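Local coordinates for protein major allergen Api g 1, isoallergen 1 (Apium graveolens, PDB 2BK0) that belongs to the Bet v 1 family of plant pathogenesis-related proteins, acts as a major celery allergen and may, like relatives, bind abscisic acid, at residues F81-I86 with I98-V103. Numbering follows the deposited sequence.
Sequences FDYSVI and IENHVV
Phe81 and Val102, Tyr83 and Asn100, and Val85 and Ile98 are the hydrogen-bonded pairs of this antiparallel ladder, each joined by two backbone bonds. The straightest runs from Val102 N to Phe81 O (2.8 Å, 177° at the hydrogen). In the middle pair Asn100 N reaches Tyr83 O at 2.9 Å, and Tyr83 N returns a bond to Asn100 O.

On the face carrying Asp82, Ser84, Glu99 and His101, the imidazole of His101 stands between two carboxylates. Its ND1 makes a weak, bent bond to Asp82 OD1, with carboxylate and ring planes 71° apart. Within its own strand, NE2 donates a hydrogen bond to the anti lone pair of Glu99 OE1 (2.6 Å), which lies close to the imidazole plane; the two acids would be expected to favour a protonated ring. Glu99 OE2 turns to His121 on strand 112-122, and Ser84 OG bonds to Asp72 on strand 66-75.

Phe81, Tyr83, Val85, Ile98, Asn100 and Val102 pack the other face, which probably looks inward, as in Bet v 1 relatives. With CG between its own backbone N and carbonyl carbon (chi1 69°), Tyr83 leans its ring across to the partner strand, where Asn100 CB sits over one face in a CH-pi contact, 3.9 Å from the centroid. Val102 CG1 meets the edge of that ring through CE2 and also touches Phe81 CD2 at 3.6 Å, bridging the two aromatics. Val85 and Ile98 lie side by side, CG2 against CD1, and both reach Leu91 in the connecting segment. The two strands form a beta hairpin at the middle of the seven-stranded antiparallel sheet, which curves around the long C-terminal helix 130-153 in the Bet v 1 fold.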
ATOM      1  N   PHE A  81       9.943   3.099  -0.756  1.00 23.35           N
ATOM      2  CA  PHE A  81       9.407   1.791  -0.431  1.00 23.42           C
ATOM      3  C   PHE A  81       8.825   1.182  -1.698  1.00 23.58           C
ATOM      4  O   PHE A  81       8.075   1.835  -2.425  1.00 23.68           O
ATOM      5  CB  PHE A  81       8.354   1.949   0.669  1.00 23.56           C
ATOM      6  CG  PHE A  81       7.674   0.685   1.049  1.00 23.44           C
ATOM      7  CD1 PHE A  81       8.411  -0.442   1.390  1.00 23.72           C
ATOM      8  CD2 PHE A  81       6.287   0.626   1.104  1.00 23.81           C
ATOM      9  CE1 PHE A  81       7.775  -1.621   1.762  1.00 23.88           C
ATOM     10  CE2 PHE A  81       5.632  -0.553   1.475  1.00 23.88           C
ATOM     11  CZ  PHE A  81       6.378  -1.679   1.802  1.00 23.93           C
ATOM     12  N   ASP A  82       9.206  -0.059  -1.978  1.00 23.68           N
ATOM     13  CA  ASP A  82       8.775  -0.753  -3.185  1.00 23.63           C
ATOM     14  C   ASP A  82       8.170  -2.094  -2.802  1.00 23.54           C
ATOM     15  O   ASP A  82       8.770  -2.862  -2.050  1.00 23.47           O
ATOM     16  CB  ASP A  82       9.969  -0.941  -4.117  1.00 23.72           C
ATOM     17  CG  ASP A  82      10.652   0.374  -4.445  1.00 24.28           C
ATOM     18  OD1 ASP A  82      10.080   1.148  -5.244  1.00 24.87           O
ATOM     19  OD2 ASP A  82      11.747   0.643  -3.889  1.00 25.12           O
ATOM     20  N   TYR A  83       6.964  -2.350  -3.297  1.00 23.55           N
ATOM     21  CA  TYR A  83       6.292  -3.627  -3.064  1.00 23.57           C
ATOM     22  C   TYR A  83       5.378  -4.013  -4.226  1.00 23.48           C
ATOM     23  O   TYR A  83       4.777  -3.147  -4.875  1.00 23.47           O
ATOM     24  CB  TYR A  83       5.502  -3.602  -1.748  1.00 23.85           C
ATOM     25  CG  TYR A  83       4.283  -2.711  -1.755  1.00 23.98           C
ATOM     26  CD1 TYR A  83       3.010  -3.239  -1.969  1.00 24.08           C
ATOM     27  CD2 TYR A  83       4.403  -1.342  -1.536  1.00 24.21           C
ATOM     28  CE1 TYR A  83       1.886  -2.421  -1.972  1.00 24.13           C
ATOM     29  CE2 TYR A  83       3.289  -0.515  -1.536  1.00 24.23           C
ATOM     30  CZ  TYR A  83       2.034  -1.057  -1.753  1.00 24.32           C
ATOM     31  OH  TYR A  83       0.936  -0.227  -1.747  1.00 24.45           O
ATOM     32  N   SER A  84       5.290  -5.320  -4.478  1.00 23.26           N
ATOM     33  CA  SER A  84       4.453  -5.862  -5.543  1.00 23.08           C
ATOM     34  C   SER A  84       3.341  -6.743  -4.980  1.00 22.94           C
ATOM     35  O   SER A  84       3.537  -7.444  -3.989  1.00 22.92           O
ATOM     36  CB  SER A  84       5.293  -6.703  -6.521  1.00 23.07           C
ATOM     37  OG  SER A  84       6.331  -5.949  -7.117  1.00 22.85           O
ATOM     38  N   VAL A  85       2.178  -6.710  -5.623  1.00 22.80           N
ATOM     39  CA  VAL A  85       1.145  -7.726  -5.400  1.00 22.66           C
ATOM     40  C   VAL A  85       1.393  -8.869  -6.380  1.00 22.49           C
ATOM     41  O   VAL A  85       1.349  -8.677  -7.591  1.00 22.36           O
ATOM     42  CB  VAL A  85      -0.277  -7.186  -5.614  1.00 22.66           C
ATOM     43  CG1 VAL A  85      -1.315  -8.224  -5.164  1.00 22.54           C
ATOM     44  CG2 VAL A  85      -0.464  -5.860  -4.866  1.00 22.72           C
ATOM     45  N   ILE A  86       1.643 -10.055  -5.841  1.00 22.40           N
ATOM     46  CA  ILE A  86       2.063 -11.201  -6.638  1.00 22.39           C
ATOM     47  C   ILE A  86       1.032 -12.338  -6.666  1.00 22.52           C
ATOM     48  O   ILE A  86       1.164 -13.284  -7.461  1.00 22.57           O
ATOM     49  CB  ILE A  86       3.424 -11.747  -6.141  1.00 22.28           C
ATOM     50  CG1 ILE A  86       3.375 -12.067  -4.642  1.00 22.08           C
ATOM     51  CG2 ILE A  86       4.520 -10.736  -6.428  1.00 22.29           C
ATOM     52  CD1 ILE A  86       4.540 -12.882  -4.141  1.00 22.09           C
ATOM     53  N   ILE A  98       0.998  -6.344  -9.641  1.00 22.67           N
ATOM     54  CA  ILE A  98       0.918  -4.894  -9.454  1.00 22.64           C
ATOM     55  C   ILE A  98       2.219  -4.374  -8.840  1.00 22.59           C
ATOM     56  O   ILE A  98       2.519  -4.655  -7.679  1.00 22.60           O
ATOM     57  CB  ILE A  98      -0.265  -4.481  -8.541  1.00 22.61           C
ATOM     58  CG1 ILE A  98      -1.551  -5.201  -8.960  1.00 22.52           C
ATOM     59  CG2 ILE A  98      -0.448  -2.956  -8.581  1.00 22.58           C
ATOM     60  CD1 ILE A  98      -2.691  -5.068  -7.967  1.00 22.51           C
ATOM     61  N   GLU A  99       2.977  -3.607  -9.620  1.00 22.48           N
ATOM     62  CA  GLU A  99       4.259  -3.064  -9.175  1.00 22.46           C
ATOM     63  C   GLU A  99       4.073  -1.655  -8.593  1.00 22.50           C
ATOM     64  O   GLU A  99       3.748  -0.706  -9.311  1.00 22.38           O
ATOM     65  CB  GLU A  99       5.258  -3.064 -10.336  1.00 22.38           C
ATOM     66  CG  GLU A  99       6.470  -2.176 -10.134  1.00 22.30           C
ATOM     67  CD  GLU A  99       7.334  -2.095 -11.359  1.00 22.20           C
ATOM     68  OE1 GLU A  99       8.176  -1.174 -11.423  1.00 22.09           O
ATOM     69  OE2 GLU A  99       7.166  -2.943 -12.258  1.00 21.90           O
ATOM     70  N   ASN A 100       4.292  -1.530  -7.286  1.00 22.64           N
ATOM     71  CA  ASN A 100       4.094  -0.264  -6.588  1.00 22.72           C
ATOM     72  C   ASN A 100       5.403   0.341  -6.123  1.00 22.74           C
ATOM     73  O   ASN A 100       6.326  -0.375  -5.746  1.00 22.90           O
ATOM     74  CB  ASN A 100       3.160  -0.456  -5.395  1.00 22.82           C
ATOM     75  CG  ASN A 100       1.829  -1.049  -5.796  1.00 22.99           C
ATOM     76  OD1 ASN A 100       1.574  -2.241  -5.601  1.00 23.28           O
ATOM     77  ND2 ASN A 100       0.979  -0.223  -6.383  1.00 23.23           N
ATOM     78  N   HIS A 101       5.475   1.666  -6.170  1.00 22.70           N
ATOM     79  CA  HIS A 101       6.624   2.403  -5.677  1.00 22.70           C
ATOM     80  C   HIS A 101       6.095   3.598  -4.898  1.00 22.70           C
ATOM     81  O   HIS A 101       5.344   4.397  -5.445  1.00 22.81           O
ATOM     82  CB  HIS A 101       7.478   2.895  -6.840  1.00 22.66           C
ATOM     83  CG  HIS A 101       7.952   1.810  -7.755  1.00 22.77           C
ATOM     84  ND1 HIS A 101       9.260   1.370  -7.770  1.00 23.03           N
ATOM     85  CD2 HIS A 101       7.303   1.089  -8.701  1.00 22.86           C
ATOM     86  CE1 HIS A 101       9.392   0.421  -8.681  1.00 22.98           C
ATOM     87  NE2 HIS A 101       8.220   0.233  -9.262  1.00 22.70           N
ATOM     88  N   VAL A 102       6.467   3.720  -3.631  1.00 22.70           N
ATOM     89  CA  VAL A 102       6.044   4.874  -2.831  1.00 22.74           C
ATOM     90  C   VAL A 102       7.240   5.755  -2.494  1.00 22.75           C
ATOM     91  O   VAL A 102       8.341   5.260  -2.238  1.00 22.80           O
ATOM     92  CB  VAL A 102       5.200   4.478  -1.558  1.00 22.75           C
ATOM     93  CG1 VAL A 102       5.164   2.977  -1.352  1.00 22.74           C
ATOM     94  CG2 VAL A 102       5.672   5.207  -0.289  1.00 22.57           C
ATOM     95  N   VAL A 103       7.004   7.063  -2.517  1.00 22.71           N
ATOM     96  CA  VAL A 103       8.032   8.055  -2.253  1.00 22.69           C
ATOM     97  C   VAL A 103       7.479   9.082  -1.292  1.00 22.63           C
ATOM     98  O   VAL A 103       6.424   9.659  -1.547  1.00 22.61           O
ATOM     99  CB  VAL A 103       8.421   8.785  -3.547  1.00 22.80           C
ATOM    100  CG1 VAL A 103       9.463   9.862  -3.280  1.00 23.02           C
ATOM    101  CG2 VAL A 103       8.938   7.798  -4.588  1.00 23.08           C
TER